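Local coordinates for ABC-type transport system, molybdenum-specific extracellular solute-binding protein (Clostridium difficile, PDB 4KD5) that probably binds molybdate or tungstate outside the cell as the solute-binding component of an ABC-type molybdenum uptake system, at residues V90-A95 against G165-S170; D108-I113 against K141-F146; K112-E117 against K151-W156; D128-N133 against E186-P191. One frame throughout, in Å; residues are numbered along the deposited sequence.

Interaction 1: V90-A95 against G165-S170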
loop_
_atom_site.group_PDB
_atom_site.type_symbol
_atom_site.label_atom_id
_atom_site.label_comp_id
_atom_site.label_asym_id
_atom_site.label_seq_id
_atom_site.Cartn_x
_atom_site.Cartn_y
_atom_site.Cartn_z
ATOM N N VAL A 90 -1.717 -33.166 -20.516
ATOM C CA VAL A 90 -2.469 -33.487 -21.723
ATOM C C VAL A 90 -1.850 -34.604 -22.550
ATOM O O VAL A 90 -0.654 -34.889 -22.440
ATOM C CB VAL A 90 -2.693 -32.241 -22.609
ATOM C CG1 VAL A 90 -3.495 -31.195 -21.863
ATOM C CG2 VAL A 90 -1.359 -31.660 -23.062
ATOM N N LEU A 91 -2.685 -35.234 -23.370
ATOM C CA LEU A 91 -2.244 -36.263 -24.305
ATOM C C LEU A 91 -2.105 -35.654 -25.702
ATOM O O LEU A 91 -3.066 -35.112 -26.254
ATOM C CB LEU A 91 -3.252 -37.412 -24.340
ATOM C CG LEU A 91 -2.984 -38.573 -25.301
ATOM C CD1 LEU A 91 -1.719 -39.319 -24.922
ATOM C CD2 LEU A 91 -4.169 -39.529 -25.346
ATOM N N ILE A 92 -0.908 -35.738 -26.273
ATOM C CA ILE A 92 -0.664 -35.167 -27.597
ATOM C C ILE A 92 -0.354 -36.221 -28.663
ATOM O O ILE A 92 0.037 -37.348 -28.352
ATOM C CB ILE A 92 0.479 -34.142 -27.575
ATOM C CG1 ILE A 92 1.777 -34.798 -27.109
ATOM C CG2 ILE A 92 0.123 -32.944 -26.699
ATOM C CD1 ILE A 92 2.995 -33.935 -27.313
ATOM N N SER A 93 -0.520 -35.830 -29.922
ATOM C CA SER A 93 -0.135 -36.645 -31.068
ATOM C C SER A 93 0.300 -35.696 -32.177
ATOM O O SER A 93 0.292 -34.482 -31.989
ATOM C CB SER A 93 -1.296 -37.520 -31.528
ATOM O OG SER A 93 -2.394 -36.735 -31.934
ATOM N N SER A 94 0.683 -36.231 -33.331
ATOM C CA SER A 94 0.984 -35.373 -34.471
ATOM C C SER A 94 -0.323 -34.764 -34.970
ATOM O O SER A 94 -1.400 -35.264 -34.651
ATOM C CB SER A 94 1.682 -36.153 -35.583
ATOM O OG SER A 94 0.818 -37.103 -36.164
ATOM N N ALA A 95 -0.234 -33.682 -35.738
ATOM C CA ALA A 95 -1.432 -32.979 -36.202
ATOM C C ALA A 95 -2.310 -33.838 -37.114
ATOM O O ALA A 95 -3.537 -33.734 -37.081
ATOM C CB ALA A 95 -1.056 -31.680 -36.890
ATOM N N GLY A 165 1.964 -38.768 -26.677
ATOM C CA GLY A 165 2.821 -38.279 -25.611
ATOM C C GLY A 165 2.059 -37.632 -24.470
ATOM O O GLY A 165 0.892 -37.261 -24.618
ATOM N N PHE A 166 2.721 -37.510 -23.322
ATOM C CA PHE A 166 2.147 -36.811 -22.175
ATOM C C PHE A 166 2.954 -35.557 -21.875
ATOM O O PHE A 166 4.180 -35.605 -21.755
ATOM C CB PHE A 166 2.085 -37.723 -20.948
ATOM C CG PHE A 166 0.904 -38.649 -20.944
ATOM C CD1 PHE A 166 -0.323 -38.217 -20.468
ATOM C CD2 PHE A 166 1.016 -39.946 -21.423
ATOM C CE1 PHE A 166 -1.420 -39.062 -20.463
ATOM C CE2 PHE A 166 -0.079 -40.795 -21.422
ATOM C CZ PHE A 166 -1.297 -40.353 -20.941
ATOM N N VAL A 167 2.259 -34.432 -21.753
ATOM C CA VAL A 167 2.920 -33.138 -21.714
ATOM C C VAL A 167 2.004 -32.107 -21.045
ATOM O O VAL A 167 0.805 -32.341 -20.932
ATOM C CB VAL A 167 3.316 -32.729 -23.152
ATOM C CG1 VAL A 167 2.392 -31.657 -23.690
ATOM C CG2 VAL A 167 4.756 -32.279 -23.213
ATOM N N TYR A 168 2.560 -30.994 -20.569
ATOM C CA TYR A 168 1.727 -29.912 -20.036
ATOM C C TYR A 168 1.050 -29.167 -21.184
ATOM O O TYR A 168 1.602 -29.090 -22.278
ATOM C CB TYR A 168 2.554 -28.929 -19.205
ATOM C CG TYR A 168 3.029 -29.465 -17.876
ATOM C CD1 TYR A 168 2.448 -30.586 -17.306
ATOM C CD2 TYR A 168 4.056 -28.840 -17.188
ATOM C CE1 TYR A 168 2.881 -31.072 -16.090
ATOM C CE2 TYR A 168 4.493 -29.317 -15.974
ATOM C CZ TYR A 168 3.902 -30.434 -15.432
ATOM O OH TYR A 168 4.333 -30.914 -14.223
ATOM N N PHE A 169 -0.131 -28.606 -20.945
ATOM C CA PHE A 169 -0.810 -27.862 -21.999
ATOM C C PHE A 169 0.011 -26.652 -22.433
ATOM O O PHE A 169 0.023 -26.290 -23.606
ATOM C CB PHE A 169 -2.197 -27.422 -21.552
ATOM C CG PHE A 169 -3.048 -26.903 -22.671
ATOM C CD1 PHE A 169 -3.393 -27.728 -23.733
ATOM C CD2 PHE A 169 -3.510 -25.598 -22.662
ATOM C CE1 PHE A 169 -4.178 -27.256 -24.768
ATOM C CE2 PHE A 169 -4.299 -25.119 -23.697
ATOM C CZ PHE A 169 -4.632 -25.950 -24.750
ATOM N N SER A 170 0.704 -26.038 -21.478
ATOM C CA SER A 170 1.514 -24.855 -21.758
ATOM C C SER A 170 2.699 -25.158 -22.671
ATOM O O SER A 170 3.258 -24.250 -23.292
ATOM C CB SER A 170 1.994 -24.200 -20.463
ATOM O OG SER A 170 2.736 -25.094 -19.667
#
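Within the mixed sheet of this periplasmic-binding-protein-type fold, Val90-Leu91-Ile92 on strand 82-94 runs antiparallel to Gly165-Phe166-Val167 on strand 164-168. Val90 with Val167 and Ile92 with Gly165 are hydrogen-bonded pairs; Leu91 with Phe166, between them, is a non-hydrogen-bonded pair. The Val90 N to Val167 O bond is 2.7 Å long and nearly straight, returned by Val167 N to Val90 O at 3.0 Å. At the second pair Ile92 N donates to Gly165 O at 2.9 Å, and Gly165 N reaches Ile92 O by a more bent bond (140° at the hydrogen).

On one face of the sheet Leu91 lays its CD1 methyl over the ring of Phe166, 4.3 Å from the ring centroid and 17° off the normal, a CH-pi contact. With CG anti to the backbone N (chi1 178°), the side chain inclines toward strand 164-168, and CD1 also touches Gly165 O. On the other face Val167 CG1 packs against Val90 CG2 at 3.8 Å and also meets Ile92 CG2, while Val90 CG1 rests on Phe169 CD1 just beyond the strand. Tyr168, a predicted molybdate-binding residue, turns instead to helix 122-133.

Four backbone bonds lie between two apolar layers, so the polar main chain is satisfied in the buried sheet, and strand 164-168, which ends at Tyr168, is joined to strand 82-94.

Interaction 2: D108-I113 against K141-F146; sequences DKVKKI and KDKLVF. With SBT (2-butanol), chain I.
The edge of the sheet is built here from a parallel pairing, in which the loop 108-112 runs into strand 113-116 beside the start of strand 144-147. Ile113 is bridged to Leu144: its N donates to Lys143 O at 2.9 Å, from above the carbonyl plane, and its O accepts from Val145 N at 3.0 Å in an almost straight bond. The backbone of Ile113 thus grips the residues before and after Leu144, as parallel strands do.

Lys143 contributes the long side chain of the contact. Its CB already lies against Lys111 O; CG, anti to the carbonyl carbon (chi1 -51°), and the bend at chi2 then take the chain on past the carbonyls of Lys111 and Val110. The Lys143 chain crosses the Val110 side chain at about a right angle, and NZ, beside CG2, donates to Val110 O (NZ to O 2.6 Å). A second carbonyl, Leu105 O, also accepts from this NZ, so the lysine ties the loop ahead of strand 113-116 to the entry of strand 144-147.

Between the parallel strands and helix 122-133, in the alpha/beta arrangement of the domain, Leu144 CD1 lies against Ile113 CB at 3.7 Å and touches CG2 as well. Val145 is turned toward the 108-113 segment and sets CG2 3.3 Å from Ile113 O. At the solvent-facing end of the loop a 2-butanol molecule meets Asp108: its OH donates to Asp108 OD2 (3.1 Å) and accepts from Asp108 N, both weakly. Asp108 is poorly ordered.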
loop_
_atom_site.group_PDB
_atom_site.type_symbol
_atom_site.label_atom_id
_atom_site.label_comp_id
_atom_site.label_asym_id
_atom_site.label_seq_id
_atom_site.Cartn_x
_atom_site.Cartn_y
_atom_site.Cartn_z
ATOM N N ASP A 108 -4.314 -51.133 -30.480
ATOM C CA ASP A 108 -3.118 -51.362 -31.285
ATOM C C ASP A 108 -2.764 -50.140 -32.126
ATOM O O ASP A 108 -1.738 -50.124 -32.805
ATOM C CB ASP A 108 -3.311 -52.571 -32.201
ATOM C CG ASP A 108 -2.500 -53.777 -31.762
ATOM O OD1 ASP A 108 -1.359 -53.941 -32.247
ATOM O OD2 ASP A 108 -3.006 -54.570 -30.939
ATOM N N LYS A 109 -3.616 -49.120 -32.083
ATOM C CA LYS A 109 -3.388 -47.901 -32.852
ATOM C C LYS A 109 -2.140 -47.157 -32.388
ATOM O O LYS A 109 -1.425 -46.562 -33.197
ATOM C CB LYS A 109 -4.618 -46.991 -32.791
ATOM C CG LYS A 109 -5.865 -47.651 -33.353
ATOM C CD LYS A 109 -7.008 -46.665 -33.551
ATOM C CE LYS A 109 -7.967 -47.169 -34.632
ATOM N NZ LYS A 109 -9.397 -46.824 -34.372
ATOM N N VAL A 110 -1.879 -47.197 -31.085
ATOM C CA VAL A 110 -0.652 -46.620 -30.551
ATOM C C VAL A 110 0.325 -47.716 -30.121
ATOM O O VAL A 110 -0.060 -48.714 -29.513
ATOM C CB VAL A 110 -0.922 -45.588 -29.413
ATOM C CG1 VAL A 110 -2.165 -44.770 -29.728
ATOM C CG2 VAL A 110 -1.051 -46.262 -28.059
ATOM N N LYS A 111 1.591 -47.535 -30.481
ATOM C CA LYS A 111 2.619 -48.515 -30.175
ATOM C C LYS A 111 3.639 -47.918 -29.218
ATOM O O LYS A 111 4.212 -48.617 -28.392
ATOM C CB LYS A 111 3.293 -48.992 -31.465
ATOM C CG LYS A 111 2.344 -49.691 -32.434
ATOM C CD LYS A 111 3.011 -50.021 -33.764
ATOM C CE LYS A 111 2.123 -50.909 -34.631
ATOM N NZ LYS A 111 0.770 -50.332 -34.855
ATOM N N LYS A 112 3.853 -46.613 -29.329
ATOM C CA LYS A 112 4.867 -45.942 -28.526
ATOM C C LYS A 112 4.316 -44.694 -27.834
ATOM O O LYS A 112 3.934 -43.718 -28.490
ATOM C CB LYS A 112 6.096 -45.625 -29.391
ATOM C CG LYS A 112 6.684 -46.866 -30.062
ATOM C CD LYS A 112 7.887 -46.557 -30.927
ATOM C CE LYS A 112 9.020 -46.047 -30.080
ATOM N NZ LYS A 112 10.175 -45.594 -30.897
ATOM N N ILE A 113 4.261 -44.756 -26.504
ATOM C CA ILE A 113 3.783 -43.652 -25.676
ATOM C C ILE A 113 4.967 -42.911 -25.051
ATOM O O ILE A 113 5.704 -43.473 -24.240
ATOM C CB ILE A 113 2.844 -44.157 -24.561
ATOM C CG1 ILE A 113 1.626 -44.856 -25.168
ATOM C CG2 ILE A 113 2.402 -43.019 -23.656
ATOM C CD1 ILE A 113 0.680 -45.460 -24.151
ATOM N N LYS A 141 3.421 -50.908 -20.166
ATOM C CA LYS A 141 4.867 -50.961 -19.949
ATOM C C LYS A 141 5.648 -51.260 -21.231
ATOM O O LYS A 141 6.768 -50.774 -21.415
ATOM C CB LYS A 141 5.196 -51.988 -18.855
ATOM C CG LYS A 141 6.627 -51.933 -18.333
ATOM C CD LYS A 141 6.775 -52.739 -17.049
ATOM C CE LYS A 141 8.208 -53.217 -16.852
ATOM N NZ LYS A 141 8.785 -52.810 -15.543
ATOM N N ASP A 142 5.042 -52.037 -22.123
ATOM C CA ASP A 142 5.666 -52.381 -23.400
ATOM C C ASP A 142 5.620 -51.231 -24.408
ATOM O O ASP A 142 6.299 -51.276 -25.434
ATOM C CB ASP A 142 5.005 -53.628 -23.995
ATOM C CG ASP A 142 3.491 -53.561 -23.956
ATOM O OD1 ASP A 142 2.927 -53.593 -22.843
ATOM O OD2 ASP A 142 2.862 -53.500 -25.032
ATOM N N LYS A 143 4.833 -50.201 -24.106
ATOM C CA LYS A 143 4.677 -49.057 -25.002
ATOM C C LYS A 143 5.437 -47.831 -24.514
ATOM O O LYS A 143 5.772 -46.945 -25.295
ATOM C CB LYS A 143 3.195 -48.706 -25.160
ATOM C CG LYS A 143 2.296 -49.874 -25.534
ATOM C CD LYS A 143 1.188 -49.415 -26.481
ATOM C CE LYS A 143 -0.013 -50.356 -26.441
ATOM N NZ LYS A 143 -1.065 -49.978 -27.431
ATOM N N LEU A 144 5.694 -47.784 -23.214
ATOM C CA LEU A 144 6.283 -46.610 -22.579
ATOM C C LEU A 144 7.747 -46.361 -22.971
ATOM O O LEU A 144 8.612 -47.221 -22.771
ATOM C CB LEU A 144 6.171 -46.730 -21.055
ATOM C CG LEU A 144 5.051 -45.961 -20.354
ATOM C CD1 LEU A 144 4.003 -45.459 -21.329
ATOM C CD2 LEU A 144 4.399 -46.795 -19.265
ATOM N N VAL A 145 8.013 -45.184 -23.537
ATOM C CA VAL A 145 9.384 -44.717 -23.772
ATOM C C VAL A 145 9.612 -43.417 -22.996
ATOM O O VAL A 145 8.697 -42.608 -22.849
ATOM C CB VAL A 145 9.686 -44.527 -25.272
ATOM C CG1 VAL A 145 9.939 -45.862 -25.934
ATOM C CG2 VAL A 145 8.543 -43.809 -25.963
ATOM N N PHE A 146 10.831 -43.215 -22.506
ATOM C CA PHE A 146 11.084 -42.144 -21.547
ATOM C C PHE A 146 12.053 -41.066 -22.050
ATOM O O PHE A 146 13.191 -41.364 -22.419
ATOM C CB PHE A 146 11.581 -42.743 -20.226
ATOM C CG PHE A 146 10.623 -43.730 -19.606
ATOM C CD1 PHE A 146 9.714 -43.318 -18.643
ATOM C CD2 PHE A 146 10.628 -45.067 -19.989
ATOM C CE1 PHE A 146 8.829 -44.220 -18.069
ATOM C CE2 PHE A 146 9.745 -45.972 -19.421
ATOM C CZ PHE A 146 8.846 -45.550 -18.461
HETATM C C1 SBT I . -7.322 -54.110 -29.198
HETATM C C2 SBT I . -7.358 -53.895 -30.704
HETATM C C3 SBT I . -7.942 -52.534 -31.055
HETATM C C4 SBT I . -9.345 -52.394 -30.507
HETATM O OH SBT I . -6.031 -53.986 -31.226
#

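Interaction 3: K112-E117 against K151-W156; sequences KIAVGE and KEVLAW
Val153, on helix 150-159, faces Ala114 of strand 113-116, and its side chain forks over the strand. From CB, CG1 runs anti to the backbone N (chi1 176°) and ends 3.8 Å from Ala114 CB, at the same distance from Ala114 O as well. The other branch, CG2, reaches farther along the strand and lies 4.1 Å from both Val115 C and Gly116 N. CG1 therefore meets both the methyl and the carbonyl O of Ala114, CG2 main chain alone, where Gly116 has no side chain and the Val115 side chain points to the far side of the sheet.

The packing is that of a helix laid on a sheet, with no hydrogen bond between the segments: helix segment 151-156 runs nearly antiparallel to strand segment 113-116, at 169°, with the axes 8.0 Å apart. Helix 150-159 is the connection of a beta-alpha-beta crossover from strand 144-147 to strand 164-168, passing over strand 113-116.

One turn farther along the helix Trp156 comes to the same methyl. Its CE3 is 3.8 Å from Ala114 CB, which sits at the edge of the indole near the ring plane. Ala114 CB is thus touched by Val153 CG1 and by Trp156 CE3 from directions roughly at right angles. Glu152 CG lies over one face of the indole from within the helix itself. Ala147 of strand 144-147 also touches both Val153 and Trp156.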
loop_
_atom_site.group_PDB
_atom_site.type_symbol
_atom_site.label_atom_id
_atom_site.label_comp_id
_atom_site.label_asym_id
_atom_site.label_seq_id
_atom_site.Cartn_x
_atom_site.Cartn_y
_atom_site.Cartn_z
ATOM N N LYS A 112 3.853 -46.613 -29.329
ATOM C CA LYS A 112 4.867 -45.942 -28.526
ATOM C C LYS A 112 4.316 -44.694 -27.834
ATOM O O LYS A 112 3.934 -43.718 -28.490
ATOM C CB LYS A 112 6.096 -45.625 -29.391
ATOM C CG LYS A 112 6.684 -46.866 -30.062
ATOM C CD LYS A 112 7.887 -46.557 -30.927
ATOM C CE LYS A 112 9.020 -46.047 -30.080
ATOM N NZ LYS A 112 10.175 -45.594 -30.897
ATOM N N ILE A 113 4.261 -44.756 -26.504
ATOM C CA ILE A 113 3.783 -43.652 -25.676
ATOM C C ILE A 113 4.967 -42.911 -25.051
ATOM O O ILE A 113 5.704 -43.473 -24.240
ATOM C CB ILE A 113 2.844 -44.157 -24.561
ATOM C CG1 ILE A 113 1.626 -44.856 -25.168
ATOM C CG2 ILE A 113 2.402 -43.019 -23.656
ATOM C CD1 ILE A 113 0.680 -45.460 -24.151
ATOM N N ALA A 114 5.146 -41.647 -25.425
ATOM C CA ALA A 114 6.259 -40.850 -24.905
ATOM C C ALA A 114 5.890 -40.167 -23.592
ATOM O O ALA A 114 4.887 -39.455 -23.518
ATOM C CB ALA A 114 6.700 -39.821 -25.920
ATOM N N VAL A 115 6.709 -40.376 -22.563
ATOM C CA VAL A 115 6.541 -39.685 -21.281
ATOM C C VAL A 115 7.895 -39.232 -20.747
ATOM O O VAL A 115 8.934 -39.757 -21.151
ATOM C CB VAL A 115 5.877 -40.585 -20.208
ATOM C CG1 VAL A 115 4.473 -41.001 -20.614
ATOM C CG2 VAL A 115 6.744 -41.804 -19.932
ATOM N N GLY A 116 7.887 -38.267 -19.833
ATOM C CA GLY A 116 9.117 -37.861 -19.179
ATOM C C GLY A 116 9.548 -38.899 -18.156
ATOM O O GLY A 116 8.709 -39.655 -17.651
ATOM N N GLU A 117 10.844 -38.950 -17.854
ATOM C CA GLU A 117 11.342 -39.862 -16.830
ATOM C C GLU A 117 10.643 -39.563 -15.503
ATOM O O GLU A 117 10.615 -38.419 -15.052
ATOM C CB GLU A 117 12.870 -39.770 -16.712
ATOM C CG GLU A 117 13.616 -40.514 -17.825
ATOM C CD GLU A 117 15.013 -39.965 -18.096
ATOM O OE1 GLU A 117 15.595 -40.317 -19.147
ATOM O OE2 GLU A 117 15.530 -39.187 -17.267
ATOM N N LYS A 151 10.465 -31.251 -24.045
ATOM C CA LYS A 151 10.903 -30.790 -25.353
ATOM C C LYS A 151 11.286 -31.983 -26.225
ATOM O O LYS A 151 11.098 -31.967 -27.443
ATOM C CB LYS A 151 12.079 -29.823 -25.197
ATOM C CG LYS A 151 12.317 -28.903 -26.385
ATOM C CD LYS A 151 13.349 -27.838 -26.035
ATOM C CE LYS A 151 13.463 -26.782 -27.123
ATOM N NZ LYS A 151 14.362 -25.664 -26.714
ATOM N N GLU A 152 11.813 -33.027 -25.593
ATOM C CA GLU A 152 12.123 -34.261 -26.308
ATOM C C GLU A 152 10.851 -35.070 -26.582
ATOM O O GLU A 152 10.735 -35.720 -27.625
ATOM C CB GLU A 152 13.156 -35.098 -25.539
ATOM C CG GLU A 152 13.654 -36.314 -26.308
ATOM C CD GLU A 152 14.897 -36.947 -25.699
ATOM O OE1 GLU A 152 14.871 -37.305 -24.503
ATOM O OE2 GLU A 152 15.902 -37.092 -26.426
ATOM N N VAL A 153 9.896 -35.017 -25.653
ATOM C CA VAL A 153 8.610 -35.692 -25.832
ATOM C C VAL A 153 7.905 -35.158 -27.073
ATOM O O VAL A 153 7.469 -35.926 -27.929
ATOM C CB VAL A 153 7.700 -35.526 -24.601
ATOM C CG1 VAL A 153 6.345 -36.153 -24.851
ATOM C CG2 VAL A 153 8.333 -36.161 -23.380
ATOM N N LEU A 154 7.815 -33.834 -27.168
ATOM C CA LEU A 154 7.181 -33.171 -28.305
ATOM C C LEU A 154 7.880 -33.499 -29.623
ATOM O O LEU A 154 7.229 -33.690 -30.648
ATOM C CB LEU A 154 7.154 -31.654 -28.089
ATOM C CG LEU A 154 6.076 -31.095 -27.161
ATOM C CD1 LEU A 154 6.545 -29.813 -26.488
ATOM C CD2 LEU A 154 4.810 -30.829 -27.951
ATOM N N ALA A 155 9.206 -33.575 -29.587
ATOM C CA ALA A 155 9.997 -33.850 -30.785
ATOM C C ALA A 155 9.749 -35.256 -31.329
ATOM O O ALA A 155 9.652 -35.450 -32.544
ATOM C CB ALA A 155 11.469 -33.642 -30.501
ATOM N N TRP A 156 9.665 -36.227 -30.421
ATOM C CA TRP A 156 9.396 -37.622 -30.765
ATOM C C TRP A 156 8.019 -37.772 -31.393
ATOM O O TRP A 156 7.843 -38.497 -32.371
ATOM C CB TRP A 156 9.463 -38.500 -29.511
ATOM C CG TRP A 156 10.834 -38.659 -28.934
ATOM C CD1 TRP A 156 12.002 -38.173 -29.444
ATOM C CD2 TRP A 156 11.180 -39.364 -27.727
ATOM N NE1 TRP A 156 13.052 -38.530 -28.630
ATOM C CE2 TRP A 156 12.578 -39.252 -27.581
ATOM C CE3 TRP A 156 10.445 -40.068 -26.776
ATOM C CZ2 TRP A 156 13.251 -39.836 -26.497
ATOM C CZ3 TRP A 156 11.118 -40.639 -25.707
ATOM C CH2 TRP A 156 12.506 -40.520 -25.577
#

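Interaction 4: D128-N133 against E186-P191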
loop_
_atom_site.group_PDB
_atom_site.type_symbol
_atom_site.label_atom_id
_atom_site.label_comp_id
_atom_site.label_asym_id
_atom_site.label_seq_id
_atom_site.Cartn_x
_atom_site.Cartn_y
_atom_site.Cartn_z
ATOM N N ASP A 128 3.014 -40.526 -14.627
ATOM C CA ASP A 128 3.074 -41.753 -13.848
ATOM C C ASP A 128 1.881 -41.853 -12.905
ATOM O O ASP A 128 1.330 -42.935 -12.711
ATOM C CB ASP A 128 4.373 -41.811 -13.047
ATOM C CG ASP A 128 4.484 -43.066 -12.212
ATOM O OD1 ASP A 128 4.076 -43.042 -11.034
ATOM O OD2 ASP A 128 4.979 -44.081 -12.735
ATOM N N GLU A 129 1.481 -40.723 -12.328
ATOM C CA GLU A 129 0.321 -40.693 -11.441
ATOM C C GLU A 129 -0.960 -41.075 -12.174
ATOM O O GLU A 129 -1.730 -41.907 -11.692
ATOM C CB GLU A 129 0.157 -39.315 -10.798
ATOM C CG GLU A 129 1.159 -39.003 -9.711
ATOM C CD GLU A 129 0.717 -37.843 -8.841
ATOM O OE1 GLU A 129 -0.462 -37.830 -8.430
ATOM O OE2 GLU A 129 1.544 -36.946 -8.571
ATOM N N VAL A 130 -1.181 -40.460 -13.335
ATOM C CA VAL A 130 -2.362 -40.741 -14.150
ATOM C C VAL A 130 -2.466 -42.222 -14.517
ATOM O O VAL A 130 -3.485 -42.862 -14.266
ATOM C CB VAL A 130 -2.368 -39.886 -15.437
ATOM C CG1 VAL A 130 -3.498 -40.307 -16.357
ATOM C CG2 VAL A 130 -2.493 -38.410 -15.097
ATOM N N LEU A 131 -1.399 -42.762 -15.097
ATOM C CA LEU A 131 -1.377 -44.156 -15.532
ATOM C C LEU A 131 -1.527 -45.125 -14.355
ATOM O O LEU A 131 -2.142 -46.181 -14.488
ATOM C CB LEU A 131 -0.101 -44.450 -16.327
ATOM C CG LEU A 131 0.144 -43.605 -17.577
ATOM C CD1 LEU A 131 1.438 -44.004 -18.267
ATOM C CD2 LEU A 131 -1.013 -43.723 -18.549
ATOM N N THR A 132 -0.970 -44.751 -13.205
ATOM C CA THR A 132 -1.105 -45.537 -11.977
ATOM C C THR A 132 -2.557 -45.553 -11.494
ATOM O O THR A 132 -3.145 -46.616 -11.292
ATOM C CB THR A 132 -0.202 -44.976 -10.860
ATOM O OG1 THR A 132 1.173 -45.087 -11.255
ATOM C CG2 THR A 132 -0.414 -45.723 -9.557
ATOM N N ASN A 133 -3.125 -44.366 -11.311
ATOM C CA ASN A 133 -4.496 -44.224 -10.842
ATOM C C ASN A 133 -5.544 -44.807 -11.789
ATOM O O ASN A 133 -6.578 -45.292 -11.346
ATOM C CB ASN A 133 -4.793 -42.751 -10.543
ATOM C CG ASN A 133 -4.067 -42.244 -9.316
ATOM O OD1 ASN A 133 -3.267 -42.958 -8.712
ATOM N ND2 ASN A 133 -4.345 -40.996 -8.942
ATOM N N GLU A 186 -8.516 -34.140 -14.001
ATOM C CA GLU A 186 -7.778 -33.577 -12.874
ATOM C C GLU A 186 -7.832 -34.464 -11.630
ATOM O O GLU A 186 -6.922 -34.434 -10.803
ATOM C CB GLU A 186 -8.299 -32.173 -12.553
ATOM C CG GLU A 186 -8.079 -31.151 -13.659
ATOM C CD GLU A 186 -7.255 -29.963 -13.194
ATOM O OE1 GLU A 186 -7.112 -28.996 -13.971
ATOM O OE2 GLU A 186 -6.749 -30.000 -12.052
ATOM N N LYS A 187 -8.900 -35.249 -11.509
ATOM C CA LYS A 187 -9.086 -36.167 -10.384
ATOM C C LYS A 187 -8.004 -37.242 -10.317
ATOM O O LYS A 187 -7.821 -37.888 -9.286
ATOM C CB LYS A 187 -10.439 -36.877 -10.498
ATOM C CG LYS A 187 -11.675 -35.988 -10.486
ATOM C CD LYS A 187 -12.901 -36.790 -10.944
ATOM C CE LYS A 187 -14.211 -36.031 -10.749
ATOM N NZ LYS A 187 -14.655 -36.013 -9.327
ATOM N N THR A 188 -7.298 -37.434 -11.427
ATOM C CA THR A 188 -6.392 -38.569 -11.591
ATOM C C THR A 188 -4.932 -38.297 -11.206
ATOM O O THR A 188 -4.087 -39.183 -11.337
ATOM C CB THR A 188 -6.440 -39.110 -13.033
ATOM O OG1 THR A 188 -5.957 -38.108 -13.935
ATOM C CG2 THR A 188 -7.863 -39.475 -13.415
ATOM N N HIS A 189 -4.639 -37.080 -10.746
ATOM C CA HIS A 189 -3.275 -36.721 -10.344
ATOM C C HIS A 189 -3.220 -35.543 -9.369
ATOM O O HIS A 189 -4.178 -34.779 -9.245
ATOM C CB HIS A 189 -2.409 -36.416 -11.575
ATOM C CG HIS A 189 -2.805 -35.194 -12.304
ATOM N ND1 HIS A 189 -3.817 -35.186 -13.293
ATOM C CD2 HIS A 189 -2.378 -33.911 -12.251
ATOM C CE1 HIS A 189 -3.947 -33.982 -13.754
ATOM N NE2 HIS A 189 -3.106 -33.172 -13.161
ATOM N N SER A 190 -2.090 -35.413 -8.675
ATOM C CA SER A 190 -1.862 -34.307 -7.749
ATOM C C SER A 190 -1.896 -32.982 -8.508
ATOM O O SER A 190 -1.417 -32.907 -9.640
ATOM C CB SER A 190 -0.508 -34.477 -7.062
ATOM O OG SER A 190 -0.287 -33.474 -6.091
ATOM N N PRO A 191 -2.468 -31.935 -7.891
ATOM C CA PRO A 191 -2.594 -30.626 -8.546
ATOM C C PRO A 191 -1.254 -30.095 -9.050
ATOM O O PRO A 191 -0.278 -30.063 -8.294
ATOM C CB PRO A 191 -3.112 -29.727 -7.421
ATOM C CG PRO A 191 -3.845 -30.659 -6.517
ATOM C CD PRO A 191 -3.058 -31.934 -6.541
#
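Hydrogen bonding between helix 122-133 and the connection 186-191 comes from Glu129, whose carboxylate takes the backbone N-H of Ser190. Ser190 N to Glu129 OE1 is 2.9 Å with 155° at the hydrogen, and the donor approaches from above the carboxylate plane. The side chain, extended beyond CG, spans the gap between helix and loop, and its other oxygen, OE2, lies 3.5 Å from Ser190 CB. One helix residue thus fixes the main chain of the loop just ahead of Pro191.

A second polar approach is made at the C-terminal end of the helix, where Asn133 ND2 lies 3.0 Å from Thr188 O. The Thr188 hydroxyl is engaged within its own turn, by Asp185 O.

In this PBP-type alpha/beta domain, a helix packing on one face of the sheet is bonded to the loop joining strands 178-183 and 193-198; the short 3-10 turn, 186-188, brings Thr188 and His189 against the helix. Ser190 is about 5 Å, side chain to ligand, from a bound 2-butanol.

Van der Waals packing fills in between the polar points. Val130 CG2 lies 3.7 Å from Thr188 OG1 and 3.9 Å from His189 ND1, its side chain running alongside that of His189 and pointing the same way. Glu129 CB and His189 CB touch at 3.9 Å. With CG between backbone N and carbonyl carbon (chi1 68°), the imidazole swings away from Glu129 and its edge meets Thr188 OG1 in plane.

Interactions 1 and 3 are buried, whereas interactions 2 and 4 are only partly so and reach the surface. Interactions 1, 2 and 3 share one sheet: strand 113-116 lies between 164-168 and 144-147, and Phe166 N probably bonds to Ala114 O while Val145 O probably accepts from Val115 N. Backbone pairing dominates interactions 1 and 2, antiparallel in the first and parallel in the second; interaction 2 adds a lysine-to-carbonyl bond. Interaction 3 has no hydrogen bond and rests on apolar packing, a helix on the sheet. Interaction 4 relies on a carboxylate holding a loop; its helix meets the sheet where Leu131 touches Phe166 and Leu144.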